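Local coordinates for protein toxin coregulated pilin (Vibrio cholerae, PDB 3HRV) that forms the major subunit of the toxin-coregulated pilus, a type IV pilus essential for bacterial aggregation and subsequent colonization of the host small intestine, at residues A[33-38]-A[74-79]; A[38-43]-A[99-104]; A[89-94]-A[124-129]. One frame throughout, in Å; residues are numbered along the deposited sequence.

How the interactions relate
Interactions 1 and 2 both use helix 24-44, on successive turns and sharing Ile38, whereas interaction 3 joins two strands of the antiparallel sheet across its face. Interaction 1 is the most peripheral of the three, about 12 Å between its centre and that of the chain. It is partly buried and sets a serine over a carboxylate face without bonding them. Interaction 2 is buried and puts an aliphatic and thioether chain on a phenylalanine of strand 100-108. Interaction 3 lies deepest, about 7 Å between the same centres, and is purely aromatic. Strand 87-93 pairs with strand 100-108, tying interaction 3 to interaction 2; Ile103 packs against Leu33 and Val36, linking interactions 2 and 1.

Interaction 1: residues A[33-38]-A[74-79]; sequences LNSVQI and ADEAKN
The carboxylate of Glu76 turns one of its faces to Ser35. The hydroxyl oxygen stands almost directly over the carboxyl carbon, Ser35 OG lying 3.5 Å from Glu76 CD, and Ser35 CB comes over the same face with Glu76 OE2 3.6 Å away. Glu76 OE2 is hydrogen-bonded to the backbone N of Ser73, which turns the acid back onto the residue just before the short, weakly bonded helix 74-77. The serine hydroxyl is likewise engaged within its own helix, being hydrogen-bonded to the carbonyl oxygen of Gln31. Its chi1 of -64° swings OG beside the backbone N, back toward the preceding turn and over the glutamate at once. The Glu76 chain is extended beyond CG, which carries the acid across to Ser35 on helix 24-44.

One residue further along each segment, the contact becomes apolar against backbone. Val36 CG2 approaches the main-chain oxygen of Glu76 at 3.5 Å, and the same methyl is 4.3 Å from Ala77 CA. The other methyl, CG1, is anti to the backbone N (chi1 173°) and is directed to Ile103 on strand 100-108, so the two branches of one valine divide between the short helix and the sheet.

The pair joins the long N-terminal helix of the type IV pilin fold to the connecting region between that helix and the first strand of the sheet. Around it, Lys28 forms a salt bridge with Asp75, and Asn32 ND2 bonds Lys78 O, adding polar ties between the same two elements.

Chemically, the serine and the acid meet by van der Waals contact while Ser35 OG is bonded to Gln31 and Glu76 OE2 to Ser73; the Glu76 carbonyl oxygen is buried against a methyl group, with no hydrogen-bond partner in the model.

Interaction 2: residues A[38-43]-A[99-104]; sequences IAMTQT and KAFAIT
Helix 24-44 passes over strand 100-108 with Met40 and Phe101 nearest, their CA atoms 8.1 Å apart, and between the two segments the contact across this gap is made by side chains. The ring of Phe101 is the centre of that contact. Met40 CB sits over one face, 16° off the ring normal, a CH-pi contact displaced toward the rim. Its distance to the Phe101 ring centroid is 3.7 Å. The nearest ring atom is Phe101 CZ, 3.6 Å from Met40 CB. Beyond CB the methionine folds rather than reaching out: the chain is bent at both chi2 and chi3, so that its terminal methyl returns to the root of the ring, Met40 CE lying 4.2 Å from Phe101 CG. The sulfur stays higher, Met40 SD being 5.3 Å from the Phe101 ring centroid, which makes a distant Met-aromatic contact above the face.

Thr41 comes to the ring from another direction, crossing it at about a right angle. Its methyl CG2 is at the edge, near the ring plane, 3.6 Å from Phe101 CE2.

This is the characteristic layering of a type IV pilin head, in which the long N-terminal helix is packed on one face of an antiparallel sheet. The ring therefore bridges helix and sheet, and Tyr50, from the loop after the helix, meets both Met40 and Phe101, its ring inclined at about 50° to that of Phe101. Lys99 and Ala100 both face Phe91, a classic beta bulge.

On the helix, Ala39 O accepts from both Thr43 OG1, at 2.7 Å, and Thr43 N. A bound glycerol, probably from the crystallisation liquor, is about 5 Å from the side chain of Thr41.

Interaction 3: residues A[89-94]-A[124-129]; sequences FSFPRN and FPFINV
Phe91 and Phe126 meet across the antiparallel sheet of the type IV pilin fold although their strands are not neighbours: strands 100-108 and 185-191 run between 87-93 and 126-131. The two large side chains come from opposite directions over the face of the sheet turned away from helix 24-44. Small residues of the adjoining strand 100-108, Ala100 and Ala102, are what Phe91 packs on.

The aromatic contact is oblique. The ring centroids of Phe91 and Phe126 are 5.0 Å apart and the planes inclined at 50°, so the pair is neither a parallel stack nor an edge-to-face one. Relative to the Phe126 ring, the partner lies over one face: Phe91 CZ is 3.7 Å above the plane of the Phe126 ring, offset toward its rim. Their torsions account for the meeting. In Phe126, CG is anti to the backbone N (chi1 -178°), and in Phe91 a chi1 of 69° places CG between the backbone N and carbonyl carbon; each ring is thereby sent toward the other strand.

Backbone hydrogen bonds hold the two strands at this spacing through their neighbours, Phe91 being paired with Ala100 and Phe126 with Gly190.

Polar interactions involve neighbouring residues of the two strands. On strand 87-93, Arg93 makes a salt bridge through NE with Glu144 and a hydrogen bond through NH1 to Ser192 OG at the chain end. On strand 126-131, Asn128 ND2 bonds Leu140 O, in the region that follows the strand.

The apolar closure itself is made by the outer ring atoms. Phe91 CZ approaches Phe126 CE2 at 3.7 Å, and beside it Phe91 CE1 lies 3.8 Å from Phe126 CZ.

Interaction 1: residues A[33-38]-A[74-79]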
ATOM      1  N   LEU A  33      -8.748   3.616   0.343  1.00 17.08           N
ATOM      2  CA  LEU A  33      -7.337   3.876   0.593  1.00 16.62           C
ATOM      3  C   LEU A  33      -7.141   5.308   1.068  1.00 17.05           C
ATOM      4  O   LEU A  33      -6.337   5.567   1.962  1.00 16.94           O
ATOM      5  CB  LEU A  33      -6.512   3.621  -0.669  1.00 16.03           C
ATOM      6  CG  LEU A  33      -6.253   2.142  -0.968  1.00 16.84           C
ATOM      7  CD1 LEU A  33      -5.772   1.978  -2.401  1.00 17.73           C
ATOM      8  CD2 LEU A  33      -5.221   1.596   0.014  1.00 17.85           C
ATOM      9  N   ASN A  34      -7.884   6.237   0.480  1.00 16.78           N
ATOM     10  CA  ASN A  34      -7.771   7.638   0.872  1.00 18.69           C
ATOM     11  C   ASN A  34      -8.241   7.833   2.309  1.00 17.97           C
ATOM     12  O   ASN A  34      -7.549   8.444   3.124  1.00 17.17           O
ATOM     13  CB  ASN A  34      -8.600   8.524  -0.059  1.00 21.63           C
ATOM     14  CG  ASN A  34      -8.014   9.913  -0.208  1.00 27.00           C
ATOM     15  OD1 ASN A  34      -6.873  10.159   0.184  1.00 28.46           O
ATOM     16  ND2 ASN A  34      -8.794  10.830  -0.769  1.00 30.06           N
ATOM     17  N   SER A  35      -9.422   7.305   2.618  1.00 16.92           N
ATOM     18  CA  SER A  35      -9.992   7.430   3.953  1.00 17.62           C
ATOM     19  C   SER A  35      -9.080   6.834   5.018  1.00 17.00           C
ATOM     20  O   SER A  35      -8.870   7.426   6.076  1.00 16.44           O
ATOM     21  CB  SER A  35     -11.356   6.740   4.007  0.65 18.06           C
ATOM     22  OG  SER A  35     -12.289   7.379   3.153  0.65 19.95           O
ATOM     23  N   VAL A  36      -8.531   5.660   4.729  1.00 16.86           N
ATOM     24  CA  VAL A  36      -7.657   4.983   5.673  1.00 14.47           C
ATOM     25  C   VAL A  36      -6.318   5.694   5.877  1.00 14.02           C
ATOM     26  O   VAL A  36      -5.884   5.871   7.013  1.00 14.45           O
ATOM     27  CB  VAL A  36      -7.412   3.517   5.231  1.00 14.51           C
ATOM     28  CG1 VAL A  36      -6.360   2.859   6.120  1.00 14.92           C
ATOM     29  CG2 VAL A  36      -8.720   2.737   5.302  1.00 17.88           C
ATOM     30  N   GLN A  37      -5.677   6.123   4.794  1.00 14.21           N
ATOM     31  CA  GLN A  37      -4.387   6.793   4.950  1.00 14.22           C
ATOM     32  C   GLN A  37      -4.543   8.131   5.674  1.00 15.59           C
ATOM     33  O   GLN A  37      -3.684   8.515   6.462  1.00 15.29           O
ATOM     34  CB  GLN A  37      -3.697   6.970   3.588  1.00 16.49           C
ATOM     35  CG  GLN A  37      -4.405   7.897   2.623  1.00 22.78           C
ATOM     36  CD  GLN A  37      -3.887   9.319   2.707  1.00 28.77           C
ATOM     37  OE1 GLN A  37      -2.732   9.549   3.066  1.00 30.04           O
ATOM     38  NE2 GLN A  37      -4.744  10.282   2.382  1.00 30.46           N
ATOM     39  N   ILE A  38      -5.650   8.827   5.430  1.00 15.71           N
ATOM     40  CA  ILE A  38      -5.899  10.102   6.098  1.00 16.30           C
ATOM     41  C   ILE A  38      -6.093   9.851   7.594  1.00 15.62           C
ATOM     42  O   ILE A  38      -5.550  10.569   8.434  1.00 15.37           O
ATOM     43  CB  ILE A  38      -7.157  10.796   5.521  1.00 18.07           C
ATOM     44  CG1 ILE A  38      -6.866  11.293   4.104  1.00 19.60           C
ATOM     45  CG2 ILE A  38      -7.586  11.947   6.425  1.00 20.26           C
ATOM     46  CD1 ILE A  38      -8.067  11.903   3.406  1.00 22.63           C
ATOM     47  N   ALA A  74     -16.970   1.014   8.279  1.00 25.88           N
ATOM     48  CA  ALA A  74     -16.681  -0.401   8.066  1.00 25.16           C
ATOM     49  C   ALA A  74     -16.378  -0.660   6.597  1.00 24.31           C
ATOM     50  O   ALA A  74     -15.441  -1.385   6.258  1.00 26.09           O
ATOM     51  CB  ALA A  74     -17.865  -1.251   8.513  1.00 26.74           C
ATOM     52  N   ASP A  75     -17.170  -0.055   5.732  1.00 26.43           N
ATOM     53  CA  ASP A  75     -16.997  -0.224   4.293  1.00 24.45           C
ATOM     54  C   ASP A  75     -15.647   0.319   3.837  1.00 25.51           C
ATOM     55  O   ASP A  75     -15.011  -0.251   2.952  1.00 23.36           O
ATOM     56  CB  ASP A  75     -18.122   0.488   3.539  1.00 23.52           C
ATOM     57  CG  ASP A  75     -18.471  -0.196   2.231  1.00 23.22           C
ATOM     58  OD1 ASP A  75     -18.606  -1.438   2.226  1.00 34.23           O
ATOM     59  OD2 ASP A  75     -18.607   0.508   1.209  1.00 35.70           O
ATOM     60  N   GLU A  76     -15.200   1.408   4.453  1.00 22.29           N
ATOM     61  CA  GLU A  76     -13.935   2.042   4.089  1.00 23.50           C
ATOM     62  C   GLU A  76     -12.656   1.271   4.415  1.00 22.99           C
ATOM     63  O   GLU A  76     -11.607   1.546   3.833  1.00 24.60           O
ATOM     64  CB  GLU A  76     -13.869   3.441   4.713  1.00 25.45           C
ATOM     65  CG  GLU A  76     -14.815   4.432   4.056  1.00 27.47           C
ATOM     66  CD  GLU A  76     -14.907   5.763   4.784  1.00 29.26           C
ATOM     67  OE1 GLU A  76     -15.566   6.681   4.251  1.00 31.19           O
ATOM     68  OE2 GLU A  76     -14.335   5.895   5.886  1.00 27.30           O
ATOM     69  N   ALA A  77     -12.730   0.312   5.331  1.00 20.71           N
ATOM     70  CA  ALA A  77     -11.551  -0.470   5.698  1.00 20.51           C
ATOM     71  C   ALA A  77     -11.440  -1.737   4.855  1.00 20.47           C
ATOM     72  O   ALA A  77     -10.425  -2.435   4.882  1.00 20.44           O
ATOM     73  CB  ALA A  77     -11.616  -0.837   7.170  1.00 21.78           C
ATOM     74  N   LYS A  78     -12.491  -2.024   4.100  1.00 20.66           N
ATOM     75  CA  LYS A  78     -12.528  -3.221   3.277  1.00 21.08           C
ATOM     76  C   LYS A  78     -11.752  -3.184   1.971  1.00 20.12           C
ATOM     77  O   LYS A  78     -11.632  -2.149   1.312  1.00 20.59           O
ATOM     78  CB  LYS A  78     -13.979  -3.591   2.963  1.00 22.37           C
ATOM     79  CG  LYS A  78     -14.791  -4.009   4.172  1.00 23.55           C
ATOM     80  CD  LYS A  78     -15.391  -5.393   3.976  0.50 25.38           C
ATOM     81  CE  LYS A  78     -16.555  -5.626   4.924  0.50 26.33           C
ATOM     82  NZ  LYS A  78     -17.861  -5.308   4.286  0.50 27.16           N
ATOM     83  N   ASN A  79     -11.211  -4.345   1.622  1.00 19.60           N
ATOM     84  CA  ASN A  79     -10.500  -4.540   0.375  1.00 19.84           C
ATOM     85  C   ASN A  79     -11.656  -4.954  -0.534  1.00 20.97           C
ATOM     86  O   ASN A  79     -12.218  -6.034  -0.370  1.00 21.29           O
ATOM     87  CB  ASN A  79      -9.504  -5.690   0.517  1.00 18.77           C
ATOM     88  CG  ASN A  79      -8.825  -6.044  -0.791  1.00 18.92           C
ATOM     89  OD1 ASN A  79      -9.391  -5.866  -1.870  1.00 20.17           O
ATOM     90  ND2 ASN A  79      -7.610  -6.571  -0.701  1.00 16.96           N
TER

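Interaction 2: residues A[38-43]-A[99-104]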
ATOM      1  N   ILE A  38      -5.650   8.827   5.430  1.00 15.71           N
ATOM      2  CA  ILE A  38      -5.899  10.102   6.098  1.00 16.30           C
ATOM      3  C   ILE A  38      -6.093   9.851   7.594  1.00 15.62           C
ATOM      4  O   ILE A  38      -5.550  10.569   8.434  1.00 15.37           O
ATOM      5  CB  ILE A  38      -7.157  10.796   5.521  1.00 18.07           C
ATOM      6  CG1 ILE A  38      -6.866  11.293   4.104  1.00 19.60           C
ATOM      7  CG2 ILE A  38      -7.586  11.947   6.425  1.00 20.26           C
ATOM      8  CD1 ILE A  38      -8.067  11.903   3.406  1.00 22.63           C
ATOM      9  N   ALA A  39      -6.864   8.822   7.930  1.00 14.74           N
ATOM     10  CA  ALA A  39      -7.096   8.498   9.331  1.00 14.13           C
ATOM     11  C   ALA A  39      -5.775   8.157  10.020  1.00 14.74           C
ATOM     12  O   ALA A  39      -5.539   8.557  11.160  1.00 13.56           O
ATOM     13  CB  ALA A  39      -8.069   7.326   9.447  1.00 15.43           C
ATOM     14  N   MET A  40      -4.914   7.419   9.324  1.00 14.42           N
ATOM     15  CA  MET A  40      -3.627   7.029   9.894  1.00 15.08           C
ATOM     16  C   MET A  40      -2.706   8.211  10.164  1.00 14.61           C
ATOM     17  O   MET A  40      -2.151   8.330  11.258  1.00 15.29           O
ATOM     18  CB  MET A  40      -2.923   6.019   8.986  1.00 13.51           C
ATOM     19  CG  MET A  40      -3.526   4.619   9.044  1.00 14.66           C
ATOM     20  SD  MET A  40      -3.475   3.876  10.696  1.00 17.56           S
ATOM     21  CE  MET A  40      -1.718   3.612  10.877  1.00 14.25           C
ATOM     22  N   THR A  41      -2.536   9.084   9.177  1.00 14.37           N
ATOM     23  CA  THR A  41      -1.673  10.241   9.372  1.00 14.83           C
ATOM     24  C   THR A  41      -2.260  11.210  10.395  1.00 14.49           C
ATOM     25  O   THR A  41      -1.536  11.738  11.239  1.00 16.21           O
ATOM     26  CB  THR A  41      -1.418  10.989   8.049  1.00 14.40           C
ATOM     27  OG1 THR A  41      -2.670  11.322   7.438  1.00 15.53           O
ATOM     28  CG2 THR A  41      -0.607  10.126   7.100  1.00 15.29           C
ATOM     29  N   GLN A  42      -3.654  11.407  10.411  1.00 14.87           N
ATOM     30  CA  GLN A  42      -4.286  12.320  11.365  1.00 15.20           C
ATOM     31  C   GLN A  42      -4.114  11.837  12.794  1.00 16.75           C
ATOM     32  O   GLN A  42      -3.933  12.630  13.717  1.00 19.06           O
ATOM     33  CB  GLN A  42      -5.788  12.455  11.087  1.00 14.55           C
ATOM     34  CG  GLN A  42      -6.139  13.298   9.885  1.00 15.21           C
ATOM     35  CD  GLN A  42      -7.631  13.315   9.619  1.00 17.60           C
ATOM     36  OE1 GLN A  42      -8.379  12.501  10.164  1.00 22.07           O
ATOM     37  NE2 GLN A  42      -8.070  14.231   8.766  1.00 22.19           N
ATOM     38  N   THR A  43      -4.091  10.554  12.900  1.00 16.45           N
ATOM     39  CA  THR A  43      -3.975   9.963  14.221  1.00 16.37           C
ATOM     40  C   THR A  43      -2.548   9.866  14.759  1.00 16.61           C
ATOM     41  O   THR A  43      -2.314  10.132  15.940  1.00 18.80           O
ATOM     42  CB  THR A  43      -4.574   8.536  14.236  1.00 15.81           C
ATOM     43  OG1 THR A  43      -5.951   8.587  13.840  1.00 15.77           O
ATOM     44  CG2 THR A  43      -4.479   7.927  15.627  1.00 17.05           C
ATOM     45  N   LYS A  99       8.034   4.289  11.767  1.00 18.68           N
ATOM     46  CA  LYS A  99       7.983   5.703  11.426  1.00 19.58           C
ATOM     47  C   LYS A  99       7.167   5.925  10.156  1.00 18.10           C
ATOM     48  O   LYS A  99       7.048   7.048   9.667  1.00 18.01           O
ATOM     49  CB  LYS A  99       9.398   6.254  11.245  1.00 21.65           C
ATOM     50  CG  LYS A  99      10.172   6.423  12.542  1.00 26.17           C
ATOM     51  CD  LYS A  99       9.535   7.476  13.431  1.00 29.35           C
ATOM     52  CE  LYS A  99      10.441   7.831  14.599  1.00 31.74           C
ATOM     53  NZ  LYS A  99       9.690   8.483  15.704  1.00 34.25           N
ATOM     54  N   ALA A 100       6.614   4.841   9.622  1.00 17.05           N
ATOM     55  CA  ALA A 100       5.788   4.905   8.419  1.00 16.89           C
ATOM     56  C   ALA A 100       4.765   3.780   8.484  1.00 15.32           C
ATOM     57  O   ALA A 100       4.844   2.911   9.347  1.00 15.44           O
ATOM     58  CB  ALA A 100       6.657   4.751   7.169  1.00 16.65           C
ATOM     59  N   PHE A 101       3.792   3.805   7.580  1.00 15.59           N
ATOM     60  CA  PHE A 101       2.781   2.758   7.545  1.00 14.99           C
ATOM     61  C   PHE A 101       2.445   2.444   6.102  1.00 14.54           C
ATOM     62  O   PHE A 101       2.659   3.263   5.216  1.00 14.21           O
ATOM     63  CB  PHE A 101       1.509   3.195   8.288  1.00 14.81           C
ATOM     64  CG  PHE A 101       0.723   4.260   7.575  1.00 16.04           C
ATOM     65  CD1 PHE A 101      -0.308   3.917   6.705  1.00 17.43           C
ATOM     66  CD2 PHE A 101       1.029   5.607   7.753  1.00 14.40           C
ATOM     67  CE1 PHE A 101      -1.020   4.898   6.022  1.00 16.95           C
ATOM     68  CE2 PHE A 101       0.324   6.599   7.076  1.00 16.16           C
ATOM     69  CZ  PHE A 101      -0.703   6.244   6.207  1.00 16.46           C
ATOM     70  N   ALA A 102       1.923   1.247   5.870  1.00 15.54           N
ATOM     71  CA  ALA A 102       1.544   0.843   4.526  1.00 15.26           C
ATOM     72  C   ALA A 102       0.213   0.105   4.575  1.00 14.88           C
ATOM     73  O   ALA A 102      -0.007  -0.748   5.436  1.00 16.08           O
ATOM     74  CB  ALA A 102       2.619  -0.054   3.917  1.00 17.12           C
ATOM     75  N   ILE A 103      -0.677   0.460   3.660  1.00 14.71           N
ATOM     76  CA  ILE A 103      -1.975  -0.188   3.573  1.00 14.23           C
ATOM     77  C   ILE A 103      -1.810  -1.261   2.510  1.00 14.82           C
ATOM     78  O   ILE A 103      -1.418  -0.971   1.375  1.00 15.79           O
ATOM     79  CB  ILE A 103      -3.066   0.802   3.144  1.00 13.75           C
ATOM     80  CG1 ILE A 103      -3.063   2.006   4.086  1.00 14.87           C
ATOM     81  CG2 ILE A 103      -4.431   0.114   3.165  1.00 13.95           C
ATOM     82  CD1 ILE A 103      -3.889   3.164   3.600  1.00 14.65           C
ATOM     83  N   THR A 104      -2.099  -2.502   2.876  1.00 14.92           N
ATOM     84  CA  THR A 104      -1.943  -3.598   1.939  1.00 15.72           C
ATOM     85  C   THR A 104      -3.253  -4.048   1.304  1.00 15.77           C
ATOM     86  O   THR A 104      -4.237  -4.313   1.992  1.00 16.76           O
ATOM     87  CB  THR A 104      -1.253  -4.803   2.612  1.00 16.13           C
ATOM     88  OG1 THR A 104      -2.005  -5.218   3.759  1.00 18.37           O
ATOM     89  CG2 THR A 104       0.158  -4.419   3.055  1.00 17.27           C
TER

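Interaction 3: residues A[89-94]-A[124-129]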
ATOM      1  N   PHE A  89       0.204  -2.028   7.951  1.00 15.65           N
ATOM      2  CA  PHE A  89       1.477  -2.350   8.583  1.00 16.76           C
ATOM      3  C   PHE A  89       2.261  -1.098   8.921  1.00 16.06           C
ATOM      4  O   PHE A  89       2.340  -0.168   8.120  1.00 17.87           O
ATOM      5  CB  PHE A  89       2.371  -3.177   7.654  1.00 18.48           C
ATOM      6  CG  PHE A  89       2.023  -4.632   7.580  1.00 19.44           C
ATOM      7  CD1 PHE A  89       1.117  -5.099   6.634  1.00 21.71           C
ATOM      8  CD2 PHE A  89       2.636  -5.544   8.430  1.00 21.90           C
ATOM      9  CE1 PHE A  89       0.831  -6.460   6.535  1.00 21.15           C
ATOM     10  CE2 PHE A  89       2.357  -6.904   8.340  1.00 23.40           C
ATOM     11  CZ  PHE A  89       1.455  -7.364   7.391  1.00 21.10           C
ATOM     12  N   SER A  90       2.848  -1.077  10.108  1.00 16.01           N
ATOM     13  CA  SER A  90       3.692   0.037  10.487  1.00 15.26           C
ATOM     14  C   SER A  90       5.084  -0.492  10.156  1.00 16.42           C
ATOM     15  O   SER A  90       5.388  -1.650  10.443  1.00 17.68           O
ATOM     16  CB  SER A  90       3.577   0.315  11.985  0.65 12.89           C
ATOM     17  OG  SER A  90       2.378   1.004  12.282  0.65 13.82           O
ATOM     18  N   PHE A  91       5.916   0.320   9.513  1.00 15.30           N
ATOM     19  CA  PHE A  91       7.259  -0.144   9.190  1.00 17.07           C
ATOM     20  C   PHE A  91       8.296   0.962   9.347  1.00 17.85           C
ATOM     21  O   PHE A  91       7.955   2.119   9.576  1.00 16.74           O
ATOM     22  CB  PHE A  91       7.294  -0.818   7.796  1.00 15.56           C
ATOM     23  CG  PHE A  91       7.095   0.108   6.627  1.00 15.36           C
ATOM     24  CD1 PHE A  91       8.081   0.212   5.648  1.00 17.01           C
ATOM     25  CD2 PHE A  91       5.908   0.814   6.452  1.00 15.95           C
ATOM     26  CE1 PHE A  91       7.892   0.998   4.514  1.00 18.24           C
ATOM     27  CE2 PHE A  91       5.710   1.605   5.318  1.00 16.84           C
ATOM     28  CZ  PHE A  91       6.705   1.695   4.347  1.00 15.72           C
ATOM     29  N   PRO A  92       9.588   0.618   9.253  1.00 19.37           N
ATOM     30  CA  PRO A  92      10.626   1.637   9.416  1.00 19.90           C
ATOM     31  C   PRO A  92      10.817   2.692   8.342  1.00 20.39           C
ATOM     32  O   PRO A  92      10.458   2.506   7.182  1.00 19.69           O
ATOM     33  CB  PRO A  92      11.888   0.802   9.624  1.00 21.32           C
ATOM     34  CG  PRO A  92      11.632  -0.393   8.798  1.00 23.14           C
ATOM     35  CD  PRO A  92      10.184  -0.719   9.085  1.00 20.45           C
ATOM     36  N   ARG A  93      11.383   3.819   8.763  1.00 22.03           N
ATOM     37  CA  ARG A  93      11.695   4.915   7.862  1.00 23.90           C
ATOM     38  C   ARG A  93      13.072   5.412   8.263  1.00 26.43           C
ATOM     39  O   ARG A  93      13.270   5.885   9.381  1.00 27.54           O
ATOM     40  CB  ARG A  93      10.689   6.062   7.971  1.00 24.63           C
ATOM     41  CG  ARG A  93      11.080   7.238   7.085  1.00 24.23           C
ATOM     42  CD  ARG A  93      10.107   8.399   7.134  1.00 24.22           C
ATOM     43  NE  ARG A  93      10.602   9.513   6.328  1.00 24.91           N
ATOM     44  CZ  ARG A  93       9.916  10.621   6.067  1.00 25.49           C
ATOM     45  NH1 ARG A  93       8.690  10.775   6.545  1.00 24.78           N
ATOM     46  NH2 ARG A  93      10.463  11.583   5.336  1.00 26.48           N
ATOM     47  N   ASN A  94      14.027   5.287   7.350  1.00 27.51           N
ATOM     48  CA  ASN A  94      15.392   5.714   7.615  1.00 28.80           C
ATOM     49  C   ASN A  94      15.946   4.934   8.805  1.00 29.71           C
ATOM     50  O   ASN A  94      16.645   5.484   9.656  1.00 29.36           O
ATOM     51  CB  ASN A  94      15.423   7.219   7.895  1.00 28.17           C
ATOM     52  CG  ASN A  94      16.777   7.835   7.619  0.50 27.45           C
ATOM     53  OD1 ASN A  94      17.507   7.378   6.740  0.50 26.88           O
ATOM     54  ND2 ASN A  94      17.122   8.874   8.370  0.50 28.52           N
ATOM     55  N   PHE A 124       0.134   8.142  -2.824  1.00 21.52           N
ATOM     56  CA  PHE A 124       1.122   7.536  -1.932  1.00 19.16           C
ATOM     57  C   PHE A 124       2.571   7.717  -2.365  1.00 19.79           C
ATOM     58  O   PHE A 124       2.922   7.462  -3.512  1.00 20.43           O
ATOM     59  CB  PHE A 124       0.860   6.033  -1.786  1.00 17.45           C
ATOM     60  CG  PHE A 124      -0.439   5.705  -1.115  1.00 16.34           C
ATOM     61  CD1 PHE A 124      -1.592   5.497  -1.864  1.00 16.69           C
ATOM     62  CD2 PHE A 124      -0.512   5.617   0.272  1.00 16.48           C
ATOM     63  CE1 PHE A 124      -2.800   5.208  -1.238  1.00 16.00           C
ATOM     64  CE2 PHE A 124      -1.715   5.329   0.906  1.00 17.77           C
ATOM     65  CZ  PHE A 124      -2.861   5.125   0.148  1.00 16.85           C
ATOM     66  N   PRO A 125       3.432   8.158  -1.462  1.00 20.21           N
ATOM     67  CA  PRO A 125       4.839   8.337  -1.825  1.00 20.83           C
ATOM     68  C   PRO A 125       5.627   6.878  -1.927  1.00 20.58           C
ATOM     69  O   PRO A 125       6.691   6.745  -2.533  1.00 21.30           O
ATOM     70  CB  PRO A 125       5.278   9.498  -0.929  1.00 22.91           C
ATOM     71  CG  PRO A 125       4.400   9.366   0.264  1.00 22.20           C
ATOM     72  CD  PRO A 125       3.060   9.029  -0.335  1.00 21.54           C
ATOM     73  N   PHE A 126       5.035   5.961  -1.324  1.00 19.02           N
ATOM     74  CA  PHE A 126       5.667   4.640  -1.289  1.00 17.89           C
ATOM     75  C   PHE A 126       4.742   3.562  -1.865  1.00 16.98           C
ATOM     76  O   PHE A 126       3.570   3.483  -1.495  1.00 15.87           O
ATOM     77  CB  PHE A 126       6.010   4.298   0.167  1.00 17.58           C
ATOM     78  CG  PHE A 126       6.722   2.984   0.349  1.00 18.36           C
ATOM     79  CD1 PHE A 126       8.112   2.914   0.290  1.00 17.61           C
ATOM     80  CD2 PHE A 126       6.004   1.820   0.618  1.00 17.22           C
ATOM     81  CE1 PHE A 126       8.777   1.703   0.502  1.00 19.81           C
ATOM     82  CE2 PHE A 126       6.659   0.606   0.830  1.00 18.96           C
ATOM     83  CZ  PHE A 126       8.049   0.548   0.773  1.00 18.12           C
ATOM     84  N   ILE A 127       5.266   2.747  -2.776  1.00 17.07           N
ATOM     85  CA  ILE A 127       4.493   1.663  -3.381  1.00 16.75           C
ATOM     86  C   ILE A 127       5.373   0.429  -3.509  1.00 17.26           C
ATOM     87  O   ILE A 127       6.460   0.490  -4.083  1.00 17.12           O
ATOM     88  CB  ILE A 127       3.978   2.035  -4.783  1.00 17.07           C
ATOM     89  CG1 ILE A 127       3.119   3.299  -4.709  1.00 17.50           C
ATOM     90  CG2 ILE A 127       3.163   0.876  -5.353  1.00 18.36           C
ATOM     91  CD1 ILE A 127       2.613   3.778  -6.058  1.00 19.81           C
ATOM     92  N   ASN A 128       4.898  -0.690  -2.973  1.00 14.81           N
ATOM     93  CA  ASN A 128       5.640  -1.946  -3.012  1.00 16.28           C
ATOM     94  C   ASN A 128       4.707  -3.038  -3.534  1.00 16.78           C
ATOM     95  O   ASN A 128       3.696  -3.349  -2.903  1.00 16.35           O
ATOM     96  CB  ASN A 128       6.127  -2.302  -1.601  1.00 17.31           C
ATOM     97  CG  ASN A 128       7.099  -3.469  -1.590  1.00 18.51           C
ATOM     98  OD1 ASN A 128       7.044  -4.346  -2.449  1.00 20.11           O
ATOM     99  ND2 ASN A 128       7.982  -3.495  -0.596  1.00 18.55           N
ATOM    100  N   VAL A 129       5.049  -3.608  -4.688  1.00 16.58           N
ATOM    101  CA  VAL A 129       4.240  -4.659  -5.307  1.00 16.48           C
ATOM    102  C   VAL A 129       4.861  -6.019  -5.027  1.00 18.13           C
ATOM    103  O   VAL A 129       6.006  -6.272  -5.394  1.00 17.81           O
ATOM    104  CB  VAL A 129       4.143  -4.458  -6.833  1.00 16.41           C
ATOM    105  CG1 VAL A 129       3.292  -5.559  -7.452  1.00 17.74           C
ATOM    106  CG2 VAL A 129       3.549  -3.088  -7.137  1.00 17.45           C
TER